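Local coordinates for protein TbpB (Actinobacillus pleuropneumoniae, PDB 3HOL) that probably captures host transferrin at the bacterial surface as the lipoprotein component of a receptor for iron acquisition, at residues A[289-294]-A[300-305]; A[329-334]-A[338-343]; A[236-239]-A[245-248]; A[297-300]-A[305-308]. All blocks are in the same frame, centred on the assembly; numbering follows the deposited sequence.

Contact 1. Residues A[289-294]-A[300-305]; sequences SELNNF and LIIDGK
Asn292 and Ile301 lie opposite each other, bridged by two waters, their CA atoms 6.3 Å apart. Both belong to the C-lobe handle domain. The chain 289-294 leaves the end of strand 287-290, while 300-305 finishes strand 299-302 and enters a type I' beta turn from Ile302 to Lys305. The two backbones do not pair directly. One water accepts from Asn292 N and donates to Ile301 O; the other donates to Asn292 O and accepts from Ile301 N. Each water thus links an N-H or C=O of Asn292 to one of Ile301, in place of a direct bond.

Side chains pack around this bridge. The methyl CD1 of Leu291 meets CD1 of Leu300 at 3.6 Å, the two chains lying obliquely to each other. Both leucines also touch Gln361 of strand 356-363. Ile301 points toward the other segment. Its CG1 is anti to the carbonyl carbon (chi1 -51°) and the chain then runs extended, which carries CD1 past Asn292 O to the ring of Phe294. That ring also rests on Pro26 and Asn205. Ile301 and Phe294 cross at about a right angle, and Ile301 CD1 ends 3.5 Å from Phe294 CE2.

Contact 2. Residues A[329-334]-A[338-343]; sequences AVACCS and YMKFGQ
Lys340 is the first residue of 338-343 to reach well across to 329-334. Its CA lies 3.3 Å from Cys332 O in a CA-H...O contact. The bend at chi2 (-73°) lays Lys340 CD 3.5 Å from the same Cys332 O. A water that accepts weakly from Lys340 NZ lies within hydrogen-bonding distance of Cys333 O.

Phe341 forms a hydrogen-bonded pair with Cys332. Cys332 N gives the shorter bond, 2.8 Å to Phe341 O. Phe341 CG sits between the backbone N and the carbonyl carbon (chi1 65°), which brings the ring beside the disulfide. Cys332 CB lies over one ring face, 3.9 Å from the centroid, as a CH-pi contact. Cys333 SG comes in obliquely, 3.6 Å from Phe341 CZ. The disulfide joins adjacent cysteines, and the peptide bond between them is cis. Thr381 of strand 375-387 touches both cysteines and the ring.

Gly342 pairs with Ala331 without hydrogen bonds. With no side chain in the way, Gly342 CA approaches Val330 O to 3.2 Å. Gln343 closes the contact with Val330 through two backbone bonds, one of them Val330 N to Gln343 O at 2.9 Å. The whole is an antiparallel beta hairpin of the C-lobe handle domain, ended by a vicinal disulfide with a sulfur-aromatic contact.

Contact 3. Residues A[236-239]-A[245-248]; sequences GGFY and EMAG
This is a buried antiparallel beta hairpin contact in the beta barrel that includes strands 231-239 and 245-251. Segments 236-239 and 245-248 run at 158° to each other, their axes 4.6 Å apart at the closest. Four backbone hydrogen bonds join them, two for the pair Gly237 and Ala247 and two for Tyr239 and Glu245. Gly237 N to Ala247 O is 2.9 Å. Tyr239 N to Glu245 O is equally short, but the donor stands 42° out of the carbonyl plane.

Glycines let the strands come close. The CA atoms of Gly236 and Gly248 are 3.7 Å apart in a non-hydrogen-bonded pair.

Phe238 and Met246 project on one face, side by side and pointing the same way. Phe238 CD1 meets Met246 CB at 3.9 Å. Met246 CG lies between its backbone N and carbonyl carbon (chi1 58°), and the chain bends at chi3, its end leading away from 236-239.

Tyr239, Glu245 and Ala247 project on the other face. The Tyr239 ring lies back beside Gly237, and Tyr239 CE2 reaches Ala247 CB at 4.1 Å. Its hydroxyl is hydrogen-bonded to Arg206 NH1. The Glu245 carboxylate receives the backbone N-H groups of Gln82 and Tyr83.

Strand 206-213 flanks 231-239, and strand 257-265 flanks 245-251. Phe238 meets Phe207 edge-to-face. Phe238 and Met246 both touch Met184 of strand 183-190. On the other face, Tyr239 and Ala247 both rest on Tyr105 of strand 101-107.

Contact 4. Residues A[297-300]-A[305-308]; sequences ASVL and KKIK
Leu300 and Ile307 are joined by two backbone hydrogen bonds. Leu300 N to Ile307 O is 2.8 Å and almost straight, with 174° at the hydrogen. Ile307 N to Leu300 O is 2.7 Å. These bonds hold the antiparallel beta hairpin of strands 299-302 and 305-308 in the C-lobe handle domain. Beside them, Val299 CA makes a CA-H...O contact with Ile307 O at 3.4 Å. Val299 and Lys308 form the next pair, without hydrogen bonds between them.

Leu300 and Ile307 project on the same face. Their CB atoms are 4.4 Å apart. Ile307 CB also sits 3.4 Å from Leu300 O, packed close against the carbonyl that its own N-H binds.

Val299 and Lys308 share the other face. They lie side by side and point the same way. The lysine bends at chi2 (-96°) and chi4, which folds its end back along the valine. Lys308 NZ comes 3.6 Å from Val299 CG2, a contact of a charged end with a methyl group. The other methyl, Val299 CG1, meets Lys306 CG at 3.9 Å. Beyond CG the Lys306 chain is extended and leads away, and its NZ is hydrogen-bonded to Pro26 O.

The hairpin lies against the handle sheet with its apolar face inward. Leu300 packs on Phe359 of strand 356-363, and Ile307 packs on His318 and Ile320 of strand 315-322. Gln361 NE2 bonds to Val299 O, fastening strand 299-302 to strand 356-363.

Contacts 1, 2 and 4 lie in the C-lobe handle domain, while contact 3 belongs to a separate barrel. Contact 3 is buried and contact 2 largely so; contacts 1 and 4 are partly buried. Contacts 1 and 4 share Leu300 and strand 299-302, which is paired directly on one side and through waters on the other. Contact 2 abuts both: Leu300 CD2 touches Ala329 CB, and Lys340 CG lies 3.5 Å from Ala297 O. Paired glycines bring the strands of contact 3 unusually close. Contact 2 sets an aromatic ring against a disulfide; contact 3 sets rings against Met246 and Ala247. In contact 4, lysines line the more exposed face. The centres of contacts 2 and 3 are about 28 Å apart.

Contact 1. Residues A[289-294]-A[300-305]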
loop_
_atom_site.group_PDB
_atom_site.type_symbol
_atom_site.label_atom_id
_atom_site.label_comp_id
_atom_site.label_asym_id
_atom_site.label_seq_id
_atom_site.Cartn_x
_atom_site.Cartn_y
_atom_site.Cartn_z
ATOM N N SER A 289 -0.826 5.909 14.272
ATOM C CA SER A 289 -0.925 6.440 12.915
ATOM C C SER A 289 -0.870 5.304 11.872
ATOM O O SER A 289 -0.338 4.224 12.157
ATOM C CB SER A 289 0.145 7.503 12.643
ATOM O OG SER A 289 1.435 6.937 12.591
ATOM N N GLU A 290 -1.443 5.562 10.698
ATOM C CA GLU A 290 -1.495 4.590 9.613
ATOM C C GLU A 290 -0.159 4.507 8.908
ATOM O O GLU A 290 0.509 5.523 8.716
ATOM C CB GLU A 290 -2.585 5.007 8.614
ATOM C CG GLU A 290 -3.973 4.883 9.147
ATOM C CD GLU A 290 -4.354 3.458 9.537
ATOM O OE1 GLU A 290 -3.881 2.438 8.923
ATOM O OE2 GLU A 290 -5.182 3.354 10.457
ATOM N N LEU A 291 0.228 3.302 8.510
ATOM C CA LEU A 291 1.377 3.088 7.630
ATOM C C LEU A 291 0.894 2.827 6.221
ATOM O O LEU A 291 -0.126 2.165 6.034
ATOM C CB LEU A 291 2.180 1.849 8.078
ATOM C CG LEU A 291 2.966 2.026 9.377
ATOM C CD1 LEU A 291 3.508 0.647 9.870
ATOM C CD2 LEU A 291 4.103 3.093 9.261
ATOM N N ASN A 292 1.631 3.304 5.217
ATOM C CA ASN A 292 1.321 2.895 3.847
ATOM C C ASN A 292 1.641 1.413 3.609
ATOM O O ASN A 292 2.769 0.945 3.862
ATOM C CB ASN A 292 2.085 3.769 2.851
ATOM C CG ASN A 292 1.614 5.192 2.880
ATOM O OD1 ASN A 292 0.421 5.467 3.117
ATOM N ND2 ASN A 292 2.518 6.117 2.589
ATOM N N ASN A 293 0.669 0.665 3.112
ATOM C CA ASN A 293 0.929 -0.755 2.848
ATOM C C ASN A 293 0.098 -1.217 1.653
ATOM O O ASN A 293 -1.055 -0.767 1.497
ATOM C CB ASN A 293 0.568 -1.592 4.082
ATOM C CG ASN A 293 1.027 -3.033 3.941
ATOM O OD1 ASN A 293 0.263 -3.846 3.437
ATOM N ND2 ASN A 293 2.288 -3.321 4.278
ATOM N N PHE A 294 0.667 -2.084 0.803
ATOM C CA PHE A 294 -0.057 -2.488 -0.393
ATOM C C PHE A 294 -0.621 -3.903 -0.322
ATOM O O PHE A 294 -1.217 -4.385 -1.271
ATOM C CB PHE A 294 0.816 -2.280 -1.631
ATOM C CG PHE A 294 1.353 -0.893 -1.760
ATOM C CD1 PHE A 294 0.499 0.159 -2.057
ATOM C CD2 PHE A 294 2.726 -0.654 -1.615
ATOM C CE1 PHE A 294 1.001 1.466 -2.214
ATOM C CE2 PHE A 294 3.251 0.631 -1.760
ATOM C CZ PHE A 294 2.376 1.708 -2.047
ATOM N N LEU A 300 7.654 -3.142 5.103
ATOM C CA LEU A 300 7.338 -2.080 6.042
ATOM C C LEU A 300 7.873 -0.808 5.431
ATOM O O LEU A 300 9.086 -0.715 5.167
ATOM C CB LEU A 300 7.994 -2.390 7.411
ATOM C CG LEU A 300 7.931 -1.310 8.484
ATOM C CD1 LEU A 300 6.485 -1.171 9.026
ATOM C CD2 LEU A 300 8.917 -1.615 9.629
ATOM N N ILE A 301 6.994 0.165 5.179
ATOM C CA ILE A 301 7.399 1.398 4.515
ATOM C C ILE A 301 7.603 2.490 5.549
ATOM O O ILE A 301 6.658 2.933 6.185
ATOM C CB ILE A 301 6.357 1.840 3.397
ATOM C CG1 ILE A 301 6.066 0.659 2.434
ATOM C CG2 ILE A 301 6.848 3.080 2.626
ATOM C CD1 ILE A 301 5.186 1.005 1.190
ATOM N N ILE A 302 8.844 2.953 5.693
ATOM C CA ILE A 302 9.152 4.014 6.667
ATOM C C ILE A 302 9.636 5.255 5.957
ATOM O O ILE A 302 10.623 5.207 5.201
ATOM C CB ILE A 302 10.225 3.585 7.734
ATOM C CG1 ILE A 302 9.820 2.294 8.460
ATOM C CG2 ILE A 302 10.529 4.777 8.741
ATOM C CD1 ILE A 302 8.447 2.333 9.141
ATOM N N ASP A 303 8.940 6.367 6.215
ATOM C CA ASP A 303 9.233 7.655 5.597
ATOM C C ASP A 303 9.545 7.468 4.111
ATOM O O ASP A 303 10.563 7.973 3.603
ATOM C CB ASP A 303 10.381 8.365 6.345
ATOM C CG ASP A 303 10.694 9.732 5.777
ATOM O OD1 ASP A 303 9.757 10.423 5.300
ATOM O OD2 ASP A 303 11.887 10.111 5.802
ATOM N N GLY A 304 8.679 6.708 3.438
ATOM C CA GLY A 304 8.759 6.511 1.992
ATOM C C GLY A 304 9.587 5.326 1.531
ATOM O O GLY A 304 9.411 4.856 0.403
ATOM N N LYS A 305 10.481 4.823 2.387
ATOM C CA LYS A 305 11.407 3.738 1.990
ATOM C C LYS A 305 10.933 2.334 2.436
ATOM O O LYS A 305 10.518 2.140 3.588
ATOM C CB LYS A 305 12.821 4.032 2.513
ATOM C CG LYS A 305 13.934 3.003 2.118
ATOM C CD LYS A 305 15.344 3.629 2.265
ATOM C CE LYS A 305 16.487 2.629 2.043
ATOM N NZ LYS A 305 16.652 2.167 0.623
HETATM O O HOH W 1 4.109 4.227 5.734
HETATM O O HOH W 2 4.256 -0.293 5.582
#

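Contact 2. Residues A[329-334]-A[338-343]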
loop_
_atom_site.group_PDB
_atom_site.type_symbol
_atom_site.label_atom_id
_atom_site.label_comp_id
_atom_site.label_asym_id
_atom_site.label_seq_id
_atom_site.Cartn_x
_atom_site.Cartn_y
_atom_site.Cartn_z
ATOM N N ALA A 329 14.391 -1.447 12.961
ATOM C CA ALA A 329 13.161 -2.202 13.169
ATOM C C ALA A 329 13.520 -3.585 13.651
ATOM O O ALA A 329 14.431 -4.196 13.124
ATOM C CB ALA A 329 12.322 -2.267 11.864
ATOM N N VAL A 330 12.795 -4.079 14.650
ATOM C CA VAL A 330 12.947 -5.456 15.108
ATOM C C VAL A 330 11.610 -6.149 14.907
ATOM O O VAL A 330 10.622 -5.840 15.588
ATOM C CB VAL A 330 13.363 -5.534 16.611
ATOM C CG1 VAL A 330 13.442 -6.984 17.049
ATOM C CG2 VAL A 330 14.697 -4.836 16.855
ATOM N N ALA A 331 11.569 -7.095 13.993
ATOM C CA ALA A 331 10.311 -7.615 13.510
ATOM C C ALA A 331 10.153 -9.054 13.936
ATOM O O ALA A 331 11.129 -9.814 13.893
ATOM C CB ALA A 331 10.280 -7.529 11.979
ATOM N N CYS A 332 8.926 -9.415 14.301
ATOM C CA CYS A 332 8.535 -10.759 14.712
ATOM C C CYS A 332 7.440 -11.195 13.747
ATOM O O CYS A 332 6.662 -10.344 13.302
ATOM C CB CYS A 332 7.951 -10.709 16.139
ATOM S SG CYS A 332 7.962 -12.295 17.064
ATOM N N CYS A 333 7.301 -12.479 13.432
ATOM C CA CYS A 333 8.070 -13.610 13.966
ATOM C C CYS A 333 8.362 -14.618 12.835
ATOM O O CYS A 333 7.614 -14.696 11.844
ATOM C CB CYS A 333 7.232 -14.344 15.022
ATOM S SG CYS A 333 6.420 -13.306 16.282
ATOM N N SER A 334 9.405 -15.434 13.010
ATOM C CA SER A 334 9.779 -16.462 12.005
ATOM C C SER A 334 8.667 -17.506 11.715
ATOM O O SER A 334 8.654 -18.134 10.671
ATOM C CB SER A 334 11.084 -17.182 12.447
ATOM O OG SER A 334 10.890 -17.786 13.715
ATOM N N TYR A 338 1.826 -14.219 7.467
ATOM C CA TYR A 338 0.828 -13.272 6.911
ATOM C C TYR A 338 0.643 -11.997 7.753
ATOM O O TYR A 338 -0.284 -11.205 7.484
ATOM C CB TYR A 338 -0.517 -13.975 6.694
ATOM C CG TYR A 338 -0.405 -15.135 5.709
ATOM C CD1 TYR A 338 -0.515 -14.919 4.348
ATOM C CD2 TYR A 338 -0.143 -16.446 6.160
ATOM C CE1 TYR A 338 -0.408 -15.969 3.442
ATOM C CE2 TYR A 338 -0.026 -17.502 5.262
ATOM C CZ TYR A 338 -0.176 -17.255 3.909
ATOM O OH TYR A 338 -0.049 -18.279 3.017
ATOM N N MET A 339 1.525 -11.828 8.743
ATOM C CA MET A 339 1.579 -10.649 9.612
ATOM C C MET A 339 2.997 -10.487 10.137
ATOM O O MET A 339 3.785 -11.419 10.089
ATOM C CB MET A 339 0.587 -10.782 10.790
ATOM C CG MET A 339 0.812 -12.020 11.719
ATOM S SD MET A 339 -0.004 -11.811 13.327
ATOM C CE MET A 339 0.512 -10.152 13.828
ATOM N N LYS A 340 3.310 -9.283 10.612
ATOM C CA LYS A 340 4.592 -8.927 11.227
ATOM C C LYS A 340 4.272 -7.876 12.269
ATOM O O LYS A 340 3.375 -7.054 12.048
ATOM C CB LYS A 340 5.513 -8.265 10.193
ATOM C CG LYS A 340 6.163 -9.225 9.180
ATOM C CD LYS A 340 7.273 -10.044 9.856
ATOM C CE LYS A 340 8.131 -10.841 8.871
ATOM N NZ LYS A 340 7.742 -12.274 8.948
ATOM N N PHE A 341 5.002 -7.886 13.382
ATOM C CA PHE A 341 4.847 -6.835 14.391
ATOM C C PHE A 341 6.188 -6.623 15.046
ATOM O O PHE A 341 7.067 -7.469 14.950
ATOM C CB PHE A 341 3.750 -7.178 15.432
ATOM C CG PHE A 341 4.067 -8.398 16.300
ATOM C CD1 PHE A 341 4.854 -8.271 17.463
ATOM C CD2 PHE A 341 3.560 -9.660 15.956
ATOM C CE1 PHE A 341 5.131 -9.404 18.271
ATOM C CE2 PHE A 341 3.844 -10.812 16.768
ATOM C CZ PHE A 341 4.622 -10.671 17.902
ATOM N N GLY A 342 6.390 -5.478 15.660
ATOM C CA GLY A 342 7.599 -5.328 16.435
ATOM C C GLY A 342 7.814 -3.906 16.830
ATOM O O GLY A 342 6.848 -3.130 16.992
ATOM N N GLN A 343 9.096 -3.587 16.988
ATOM C CA GLN A 343 9.533 -2.307 17.502
ATOM C C GLN A 343 10.270 -1.510 16.447
ATOM O O GLN A 343 10.971 -2.067 15.592
ATOM C CB GLN A 343 10.406 -2.511 18.763
ATOM C CG GLN A 343 9.592 -3.151 19.886
ATOM C CD GLN A 343 10.352 -3.358 21.179
ATOM O OE1 GLN A 343 11.458 -2.819 21.360
ATOM N NE2 GLN A 343 9.764 -4.156 22.101
HETATM O O HOH W 3 8.599 -15.438 8.963
#

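Contact 3. Residues A[236-239]-A[245-248]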
loop_
_atom_site.group_PDB
_atom_site.type_symbol
_atom_site.label_atom_id
_atom_site.label_comp_id
_atom_site.label_asym_id
_atom_site.label_seq_id
_atom_site.Cartn_x
_atom_site.Cartn_y
_atom_site.Cartn_z
ATOM N N GLY A 236 -1.938 -0.747 -11.022
ATOM C CA GLY A 236 -2.339 0.456 -10.277
ATOM C C GLY A 236 -2.841 0.103 -8.903
ATOM O O GLY A 236 -2.659 -1.014 -8.481
ATOM N N GLY A 237 -3.463 1.064 -8.219
ATOM C CA GLY A 237 -3.929 0.834 -6.868
ATOM C C GLY A 237 -5.238 1.542 -6.581
ATOM O O GLY A 237 -5.633 2.480 -7.315
ATOM N N PHE A 238 -5.905 1.057 -5.533
ATOM C CA PHE A 238 -7.018 1.746 -4.934
ATOM C C PHE A 238 -6.510 2.586 -3.815
ATOM O O PHE A 238 -5.687 2.145 -3.038
ATOM C CB PHE A 238 -8.037 0.730 -4.416
ATOM C CG PHE A 238 -8.663 -0.080 -5.522
ATOM C CD1 PHE A 238 -9.634 0.512 -6.360
ATOM C CD2 PHE A 238 -8.270 -1.399 -5.742
ATOM C CE1 PHE A 238 -10.234 -0.215 -7.380
ATOM C CE2 PHE A 238 -8.850 -2.145 -6.792
ATOM C CZ PHE A 238 -9.858 -1.528 -7.606
ATOM N N TYR A 239 -7.001 3.815 -3.759
ATOM C CA TYR A 239 -6.550 4.781 -2.765
ATOM C C TYR A 239 -7.782 5.410 -2.078
ATOM O O TYR A 239 -8.887 5.383 -2.610
ATOM C CB TYR A 239 -5.752 5.880 -3.445
ATOM C CG TYR A 239 -4.472 5.438 -4.147
ATOM C CD1 TYR A 239 -3.241 5.558 -3.511
ATOM C CD2 TYR A 239 -4.497 4.967 -5.463
ATOM C CE1 TYR A 239 -2.050 5.198 -4.152
ATOM C CE2 TYR A 239 -3.301 4.593 -6.132
ATOM C CZ TYR A 239 -2.074 4.731 -5.458
ATOM O OH TYR A 239 -0.870 4.393 -6.063
ATOM N N GLU A 245 -11.136 5.780 -4.762
ATOM C CA GLU A 245 -10.534 6.257 -6.009
ATOM C C GLU A 245 -9.476 5.239 -6.457
ATOM O O GLU A 245 -9.116 4.308 -5.681
ATOM C CB GLU A 245 -9.895 7.653 -5.787
ATOM C CG GLU A 245 -10.999 8.741 -5.501
ATOM C CD GLU A 245 -10.428 10.051 -5.079
ATOM O OE1 GLU A 245 -9.213 10.290 -5.247
ATOM O OE2 GLU A 245 -11.193 10.849 -4.545
ATOM N N MET A 246 -9.021 5.374 -7.708
ATOM C CA MET A 246 -8.027 4.442 -8.245
ATOM C C MET A 246 -7.126 5.205 -9.211
ATOM O O MET A 246 -7.534 6.225 -9.799
ATOM C CB MET A 246 -8.707 3.241 -8.938
ATOM C CG MET A 246 -9.634 3.691 -10.091
ATOM S SD MET A 246 -10.317 2.287 -11.027
ATOM C CE MET A 246 -8.893 1.875 -12.140
ATOM N N ALA A 247 -5.890 4.729 -9.376
ATOM C CA ALA A 247 -4.964 5.371 -10.312
ATOM C C ALA A 247 -3.980 4.304 -10.746
ATOM O O ALA A 247 -3.786 3.285 -10.036
ATOM C CB ALA A 247 -4.242 6.559 -9.641
ATOM N N GLY A 248 -3.395 4.485 -11.913
ATOM C CA GLY A 248 -2.385 3.502 -12.365
ATOM C C GLY A 248 -1.796 3.827 -13.702
ATOM O O GLY A 248 -1.940 4.956 -14.215
#

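Contact 4. Residues A[297-300]-A[305-308]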
loop_
_atom_site.group_PDB
_atom_site.type_symbol
_atom_site.label_atom_id
_atom_site.label_comp_id
_atom_site.label_asym_id
_atom_site.label_seq_id
_atom_site.Cartn_x
_atom_site.Cartn_y
_atom_site.Cartn_z
ATOM N N ALA A 297 2.449 -7.760 4.307
ATOM C CA ALA A 297 2.742 -7.411 5.702
ATOM C C ALA A 297 4.254 -7.492 5.948
ATOM O O ALA A 297 4.755 -6.950 6.951
ATOM C CB ALA A 297 1.994 -8.345 6.658
ATOM N N SER A 298 4.972 -8.150 5.043
ATOM C CA SER A 298 6.449 -8.266 5.166
ATOM C C SER A 298 7.215 -7.130 4.492
ATOM O O SER A 298 8.451 -7.139 4.421
ATOM C CB SER A 298 6.943 -9.619 4.668
ATOM O OG SER A 298 6.340 -10.626 5.473
ATOM N N VAL A 299 6.487 -6.114 4.049
ATOM C CA VAL A 299 7.127 -4.908 3.542
ATOM C C VAL A 299 6.687 -3.778 4.466
ATOM O O VAL A 299 5.475 -3.508 4.641
ATOM C CB VAL A 299 6.726 -4.671 2.066
ATOM C CG1 VAL A 299 7.179 -3.307 1.587
ATOM C CG2 VAL A 299 7.287 -5.800 1.150
ATOM N N LEU A 300 7.654 -3.142 5.103
ATOM C CA LEU A 300 7.338 -2.080 6.042
ATOM C C LEU A 300 7.873 -0.808 5.431
ATOM O O LEU A 300 9.086 -0.715 5.167
ATOM C CB LEU A 300 7.994 -2.390 7.411
ATOM C CG LEU A 300 7.931 -1.310 8.484
ATOM C CD1 LEU A 300 6.485 -1.171 9.026
ATOM C CD2 LEU A 300 8.917 -1.615 9.629
ATOM N N LYS A 305 10.481 4.823 2.387
ATOM C CA LYS A 305 11.407 3.738 1.990
ATOM C C LYS A 305 10.933 2.334 2.436
ATOM O O LYS A 305 10.518 2.140 3.588
ATOM C CB LYS A 305 12.821 4.032 2.513
ATOM C CG LYS A 305 13.934 3.003 2.118
ATOM C CD LYS A 305 15.344 3.629 2.265
ATOM C CE LYS A 305 16.487 2.629 2.043
ATOM N NZ LYS A 305 16.652 2.167 0.623
ATOM N N LYS A 306 11.005 1.375 1.514
ATOM C CA LYS A 306 10.576 0.006 1.749
ATOM C C LYS A 306 11.623 -0.788 2.537
ATOM O O LYS A 306 12.791 -0.849 2.131
ATOM C CB LYS A 306 10.296 -0.706 0.416
ATOM C CG LYS A 306 8.948 -0.335 -0.241
ATOM C CD LYS A 306 8.758 -0.958 -1.625
ATOM C CE LYS A 306 7.362 -0.598 -2.197
ATOM N NZ LYS A 306 7.066 -1.294 -3.491
ATOM N N ILE A 307 11.207 -1.403 3.636
ATOM C CA ILE A 307 12.045 -2.349 4.378
ATOM C C ILE A 307 11.457 -3.754 4.203
ATOM O O ILE A 307 10.277 -3.966 4.488
ATOM C CB ILE A 307 12.135 -1.979 5.883
ATOM C CG1 ILE A 307 12.537 -0.508 6.051
ATOM C CG2 ILE A 307 13.090 -2.900 6.617
ATOM C CD1 ILE A 307 12.606 -0.025 7.504
ATOM N N LYS A 308 12.252 -4.685 3.671
ATOM C CA LYS A 308 11.787 -6.068 3.520
ATOM C C LYS A 308 12.058 -6.817 4.825
ATOM O O LYS A 308 13.203 -6.951 5.265
ATOM C CB LYS A 308 12.439 -6.781 2.320
ATOM C CG LYS A 308 12.283 -6.089 0.956
ATOM C CD LYS A 308 11.084 -6.660 0.124
ATOM C CE LYS A 308 10.835 -5.896 -1.221
ATOM N NZ LYS A 308 9.888 -4.707 -1.163
#